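Local structure of beta-galactosidase (Geobacillus stearothermophilus, 4OIF) at residues H135-L140 with E237-P242; F53-L58 with A92-L97. The protein probably hydrolyses terminal non-reducing beta-D-galactose residues from beta-D-galactosides, as an intracellular, zinc-containing GH42 enzyme that assembles as a homotrimer. One frame throughout, in Å; residues are numbered along the deposited sequence. Where two conformers were deposited one is given.

Contact 1: residues H135-L140 with E237-P242; sequences HINRLL and ENEIVP
Asn137 spends both N-H groups of its side-chain amide on Glu239. One goes to the carboxylate, with Asn137 ND2 2.7 Å from Glu239 OE2 and the bond almost straight at 175°, meeting the anti lone pair of that oxygen. The other goes to the main chain, Asn137 ND2 to Glu239 O at 3.0 Å, and comes in from above the carbonyl plane. Both acceptors lie close to the amide plane, which fixes the rotation of the amide. A water adds to this hold by donating to Asn137 OD1 (2.9 Å) and to Glu239 OE2 (2.8 Å). Buried Glu239 is also held by Thr88 at OE2 and by Ser90 and Tyr159 at OE1. In the TIM-barrel fold the two segments belong to neighbouring outer helices, 127-144 and 218-246, which follow adjacent parallel strands; the axes of the two segments lie 28° from parallel and 7.9 Å apart at closest approach. Pro242 fills the interface beside the amide, its CG 3.9 Å from Asn137 CB. Being a proline, it has no N-H for the carbonyl of Asn238, and helix 218-246 kinks here; Gln134 NE2 bonds to that oxygen instead. Arg138 bends at chi3 (-62°), which brings its guanidinium over Pro242 CB; Pro242 CB sits over the centre of one face, 3.7 Å from Arg138 CZ, while NH1 makes a long, weak ion pair with Glu245.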
loop_
_atom_site.group_PDB
_atom_site.type_symbol
_atom_site.label_atom_id
_atom_site.label_comp_id
_atom_site.label_asym_id
_atom_site.label_seq_id
_atom_site.Cartn_x
_atom_site.Cartn_y
_atom_site.Cartn_z
ATOM N N HIS A 135 34.465 -9.597 23.208
ATOM C CA HIS A 135 35.860 -10.004 23.059
ATOM C C HIS A 135 36.624 -9.138 22.055
ATOM O O HIS A 135 37.749 -8.683 22.325
ATOM C CB HIS A 135 35.952 -11.464 22.637
ATOM C CG HIS A 135 37.360 -11.941 22.471
ATOM N ND1 HIS A 135 38.275 -11.931 23.503
ATOM C CD2 HIS A 135 38.025 -12.404 21.384
ATOM C CE1 HIS A 135 39.435 -12.384 23.065
ATOM N NE2 HIS A 135 39.310 -12.681 21.783
ATOM N N ILE A 136 36.037 -8.910 20.887
ATOM C CA ILE A 136 36.729 -8.042 19.954
ATOM C C ILE A 136 36.822 -6.603 20.517
ATOM O O ILE A 136 37.820 -5.901 20.306
ATOM C CB ILE A 136 36.066 -8.065 18.574
ATOM C CG1 ILE A 136 36.984 -7.402 17.551
ATOM C CG2 ILE A 136 34.686 -7.428 18.598
ATOM C CD1 ILE A 136 36.632 -7.760 16.139
ATOM N N ASN A 137 35.817 -6.169 21.271
ATOM C CA ASN A 137 35.937 -4.882 21.932
ATOM C C ASN A 137 37.150 -4.883 22.842
ATOM O O ASN A 137 37.936 -3.926 22.861
ATOM C CB ASN A 137 34.679 -4.556 22.715
ATOM C CG ASN A 137 33.514 -4.256 21.813
ATOM O OD1 ASN A 137 33.605 -4.427 20.600
ATOM N ND2 ASN A 137 32.410 -3.822 22.391
ATOM N N ARG A 138 37.340 -5.989 23.553
ATOM C CA ARG A 138 38.500 -6.116 24.421
ATOM C C ARG A 138 39.825 -6.055 23.651
ATOM O O ARG A 138 40.744 -5.374 24.082
ATOM C CB ARG A 138 38.421 -7.402 25.223
ATOM C CG ARG A 138 39.591 -7.614 26.154
ATOM C CD ARG A 138 39.336 -8.790 27.053
ATOM N NE ARG A 138 38.175 -8.566 27.909
ATOM C CZ ARG A 138 38.220 -7.875 29.043
ATOM N NH1 ARG A 138 39.368 -7.342 29.448
ATOM N NH2 ARG A 138 37.120 -7.715 29.770
ATOM N N LEU A 139 39.931 -6.751 22.521
ATOM C CA LEU A 139 41.169 -6.693 21.741
ATOM C C LEU A 139 41.429 -5.256 21.308
ATOM O O LEU A 139 42.567 -4.768 21.365
ATOM C CB LEU A 139 41.114 -7.622 20.515
ATOM C CG LEU A 139 41.050 -9.129 20.813
ATOM C CD1 LEU A 139 40.948 -9.958 19.536
ATOM C CD2 LEU A 139 42.238 -9.584 21.642
ATOM N N LEU A 140 40.365 -4.575 20.891
ATOM C CA LEU A 140 40.503 -3.187 20.467
ATOM C C LEU A 140 41.019 -2.304 21.603
ATOM O O LEU A 140 41.980 -1.557 21.401
ATOM C CB LEU A 140 39.178 -2.640 19.937
ATOM C CG LEU A 140 38.806 -3.043 18.504
ATOM C CD1 LEU A 140 37.363 -2.684 18.231
ATOM C CD2 LEU A 140 39.739 -2.412 17.465
ATOM N N GLU A 237 25.919 -2.543 27.540
ATOM C CA GLU A 237 26.706 -2.625 28.754
ATOM C C GLU A 237 27.679 -3.771 28.618
ATOM O O GLU A 237 28.887 -3.664 28.948
ATOM C CB GLU A 237 25.793 -2.817 29.968
ATOM C CG GLU A 237 25.020 -1.565 30.351
ATOM C CD GLU A 237 25.931 -0.492 30.953
ATOM O OE1 GLU A 237 27.034 -0.876 31.415
ATOM O OE2 GLU A 237 25.554 0.715 30.973
ATOM N N ASN A 238 27.148 -4.866 28.086
ATOM C CA ASN A 238 27.994 -5.997 27.807
ATOM C C ASN A 238 29.138 -5.631 26.882
ATOM O O ASN A 238 30.279 -6.040 27.118
ATOM C CB ASN A 238 27.214 -7.143 27.194
ATOM C CG ASN A 238 28.072 -8.358 27.017
ATOM O OD1 ASN A 238 28.326 -9.072 27.981
ATOM N ND2 ASN A 238 28.548 -8.594 25.796
ATOM N N GLU A 239 28.823 -4.879 25.828
ATOM C CA GLU A 239 29.847 -4.386 24.902
ATOM C C GLU A 239 30.925 -3.602 25.642
ATOM O O GLU A 239 32.110 -3.807 25.414
ATOM C CB GLU A 239 29.247 -3.486 23.814
ATOM C CG GLU A 239 28.646 -4.206 22.624
ATOM C CD GLU A 239 28.922 -3.481 21.318
ATOM O OE1 GLU A 239 27.963 -3.066 20.636
ATOM O OE2 GLU A 239 30.109 -3.310 20.980
ATOM N N ILE A 240 30.513 -2.699 26.524
ATOM C CA ILE A 240 31.458 -1.735 27.056
ATOM C C ILE A 240 32.218 -2.204 28.281
ATOM O O ILE A 240 33.089 -1.478 28.756
ATOM C CB ILE A 240 30.778 -0.429 27.424
ATOM C CG1 ILE A 240 29.852 -0.648 28.625
ATOM C CG2 ILE A 240 30.047 0.149 26.208
ATOM C CD1 ILE A 240 29.223 0.626 29.183
ATOM N N VAL A 241 31.902 -3.384 28.811
ATOM C CA VAL A 241 32.711 -3.872 29.944
ATOM C C VAL A 241 34.253 -3.670 29.794
ATOM O O VAL A 241 34.889 -3.039 30.658
ATOM C CB VAL A 241 32.425 -5.360 30.233
ATOM C CG1 VAL A 241 33.518 -5.945 31.125
ATOM C CG2 VAL A 241 31.066 -5.499 30.886
ATOM N N PRO A 242 34.854 -4.158 28.692
ATOM C CA PRO A 242 36.315 -3.994 28.602
ATOM C C PRO A 242 36.734 -2.555 28.329
ATOM O O PRO A 242 37.862 -2.152 28.613
ATOM C CB PRO A 242 36.695 -4.888 27.423
ATOM C CG PRO A 242 35.481 -4.867 26.548
ATOM C CD PRO A 242 34.304 -4.828 27.497
HETATM O O HOH W 1 31.325 -4.856 18.936
#

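Contact 2: residues F53-L58 with A92-L97; sequences FAWSAL and ARPAWL
The indole N-H of Trp55 bonds through NE1 to Glu59 OE1, and Trp55 NE1 also lies 4.3 Å from Trp96 CZ2; the indole nitrogen of Trp96 bonds to the main-chain carbonyl of Glu59. The two indoles form a corner round Pro94, each turning a face to its ring. On the Trp55 side this is a CH-pi contact, with Pro94 CD 3.8 Å from the centroid of the five-membered ring and 21° off its normal; toward Trp96, Pro94 CB lies over the indole face, displaced toward its rim. Trp55 reaches the proline because its CG is anti to the backbone N (chi1 -160°), which carries the indole across the gap at about a right angle to the proline. Farther along the indole, Leu97 CD1 packs 3.7 Å from Trp55 CZ2. Both segments lie beyond the C-terminal ends of adjacent parallel barrel strands, 47-50 and 83-87, where the loops of a TIM barrel form the active-site face. Each segment turns there into a short helix, with Ala54 and Pro94 at the N-cap positions. Nearer the predicted substrate site, Ala92 CB meets the edge of the Phe53 ring, 3.7 Å from Phe53 CD1. Trp196 of a second subunit meets the Phe53 ring and packs on Ala92, and Ser197 of that subunit bonds through its hydroxyl to the backbone N of Ser56.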
loop_
_atom_site.group_PDB
_atom_site.type_symbol
_atom_site.label_atom_id
_atom_site.label_comp_id
_atom_site.label_asym_id
_atom_site.label_seq_id
_atom_site.Cartn_x
_atom_site.Cartn_y
_atom_site.Cartn_z
ATOM N N PHE A 53 32.143 -0.518 10.654
ATOM C CA PHE A 53 31.756 -1.765 10.027
ATOM C C PHE A 53 32.977 -2.564 9.611
ATOM O O PHE A 53 32.980 -3.213 8.562
ATOM C CB PHE A 53 30.844 -1.486 8.834
ATOM C CG PHE A 53 29.613 -0.714 9.206
ATOM C CD1 PHE A 53 28.574 -1.335 9.887
ATOM C CD2 PHE A 53 29.506 0.629 8.911
ATOM C CE1 PHE A 53 27.435 -0.635 10.252
ATOM C CE2 PHE A 53 28.369 1.339 9.273
ATOM C CZ PHE A 53 27.335 0.705 9.952
ATOM N N ALA A 54 33.999 -2.553 10.463
ATOM C CA ALA A 54 35.300 -3.116 10.105
ATOM C C ALA A 54 35.587 -4.510 10.675
ATOM O O ALA A 54 36.732 -4.974 10.619
ATOM C CB ALA A 54 36.386 -2.163 10.529
ATOM N N TRP A 55 34.561 -5.187 11.187
ATOM C CA TRP A 55 34.756 -6.498 11.802
ATOM C C TRP A 55 35.390 -7.490 10.825
ATOM O O TRP A 55 36.383 -8.160 11.136
ATOM C CB TRP A 55 33.426 -7.053 12.326
ATOM C CG TRP A 55 33.598 -8.139 13.376
ATOM C CD1 TRP A 55 34.671 -8.969 13.534
ATOM C CD2 TRP A 55 32.668 -8.491 14.412
ATOM N NE1 TRP A 55 34.465 -9.822 14.593
ATOM C CE2 TRP A 55 33.248 -9.546 15.155
ATOM C CE3 TRP A 55 31.403 -8.021 14.782
ATOM C CZ2 TRP A 55 32.608 -10.134 16.242
ATOM C CZ3 TRP A 55 30.772 -8.605 15.868
ATOM C CH2 TRP A 55 31.376 -9.650 16.586
ATOM N N SER A 56 34.815 -7.565 9.636
ATOM C CA SER A 56 35.297 -8.480 8.625
ATOM C C SER A 56 36.723 -8.121 8.193
ATOM O O SER A 56 37.461 -8.980 7.725
ATOM C CB SER A 56 34.337 -8.478 7.433
ATOM O OG SER A 56 34.942 -9.008 6.278
ATOM N N ALA A 57 37.116 -6.860 8.360
ATOM C CA ALA A 57 38.477 -6.448 8.031
ATOM C C ALA A 57 39.425 -6.735 9.183
ATOM O O ALA A 57 40.622 -6.924 8.978
ATOM C CB ALA A 57 38.521 -4.967 7.676
ATOM N N LEU A 58 38.882 -6.740 10.396
ATOM C CA LEU A 58 39.665 -6.986 11.596
ATOM C C LEU A 58 39.804 -8.485 11.860
ATOM O O LEU A 58 40.837 -8.953 12.335
ATOM C CB LEU A 58 39.016 -6.304 12.799
ATOM C CG LEU A 58 39.070 -4.782 12.755
ATOM C CD1 LEU A 58 38.196 -4.181 13.841
ATOM C CD2 LEU A 58 40.514 -4.360 12.932
ATOM N N ALA A 92 27.706 -4.660 12.321
ATOM C CA ALA A 92 27.548 -5.642 11.244
ATOM C C ALA A 92 28.487 -6.843 11.394
ATOM O O ALA A 92 29.708 -6.722 11.206
ATOM C CB ALA A 92 27.763 -4.976 9.882
ATOM N N ARG A 93 27.921 -8.006 11.703
ATOM C CA ARG A 93 28.713 -9.213 11.917
ATOM C C ARG A 93 29.172 -9.790 10.573
ATOM O O ARG A 93 28.461 -9.691 9.571
ATOM C CB ARG A 93 27.902 -10.241 12.737
ATOM C CG ARG A 93 27.072 -11.280 11.939
ATOM C CD ARG A 93 25.683 -10.803 11.515
ATOM N NE ARG A 93 25.720 -9.866 10.387
ATOM C CZ ARG A 93 24.640 -9.399 9.751
ATOM N NH1 ARG A 93 23.424 -9.787 10.118
ATOM N NH2 ARG A 93 24.774 -8.541 8.748
ATOM N N PRO A 94 30.371 -10.388 10.539
ATOM C CA PRO A 94 30.852 -11.031 9.304
ATOM C C PRO A 94 29.985 -12.218 8.870
ATOM O O PRO A 94 29.288 -12.803 9.702
ATOM C CB PRO A 94 32.262 -11.494 9.682
ATOM C CG PRO A 94 32.657 -10.586 10.829
ATOM C CD PRO A 94 31.402 -10.360 11.591
ATOM N N ALA A 95 30.027 -12.572 7.586
ATOM C CA ALA A 95 29.243 -13.703 7.097
ATOM C C ALA A 95 29.644 -15.049 7.753
ATOM O O ALA A 95 28.779 -15.948 7.930
ATOM C CB ALA A 95 29.355 -13.791 5.598
ATOM N N TRP A 96 30.920 -15.198 8.140
ATOM C CA TRP A 96 31.341 -16.464 8.763
ATOM C C TRP A 96 30.607 -16.648 10.075
ATOM O O TRP A 96 30.185 -17.758 10.412
ATOM C CB TRP A 96 32.873 -16.570 8.974
ATOM C CG TRP A 96 33.578 -15.468 9.745
ATOM C CD1 TRP A 96 34.320 -14.453 9.214
ATOM C CD2 TRP A 96 33.651 -15.307 11.167
ATOM N NE1 TRP A 96 34.824 -13.658 10.209
ATOM C CE2 TRP A 96 34.431 -14.157 11.418
ATOM C CE3 TRP A 96 33.129 -16.017 12.254
ATOM C CZ2 TRP A 96 34.690 -13.695 12.707
ATOM C CZ3 TRP A 96 33.386 -15.558 13.534
ATOM C CH2 TRP A 96 34.159 -14.409 13.751
ATOM N N LEU A 97 30.412 -15.543 10.783
ATOM C CA LEU A 97 29.787 -15.577 12.096
ATOM C C LEU A 97 28.324 -15.992 12.015
ATOM O O LEU A 97 27.889 -16.863 12.751
ATOM C CB LEU A 97 29.922 -14.217 12.775
ATOM C CG LEU A 97 29.984 -14.251 14.304
ATOM C CD1 LEU A 97 30.735 -13.031 14.833
ATOM C CD2 LEU A 97 28.596 -14.363 14.936
#

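Overall arrangement
The centres of contacts 1 and 2 lie 15 Å apart, and they touch through helix 127-144: Ile136 CD1 packs 3.4 Å from Trp55 NE1. Contact 1 joins two outer helices, whereas contact 2 joins loops on the active-site face and reaches a subunit boundary. Contact 2 borders the predicted substrate site, and contact 1 lies in a shell behind it. The Phe53 side chain comes about 3 Å from the side chain of Arg119 and about 4 Å from that of Asn157, both predicted to bind substrate, and about 4 Å from a bound glycerol. The Glu239 side chain is about 8 Å from that of Asn157 and about 11 Å from that of Glu158, the predicted proton donor.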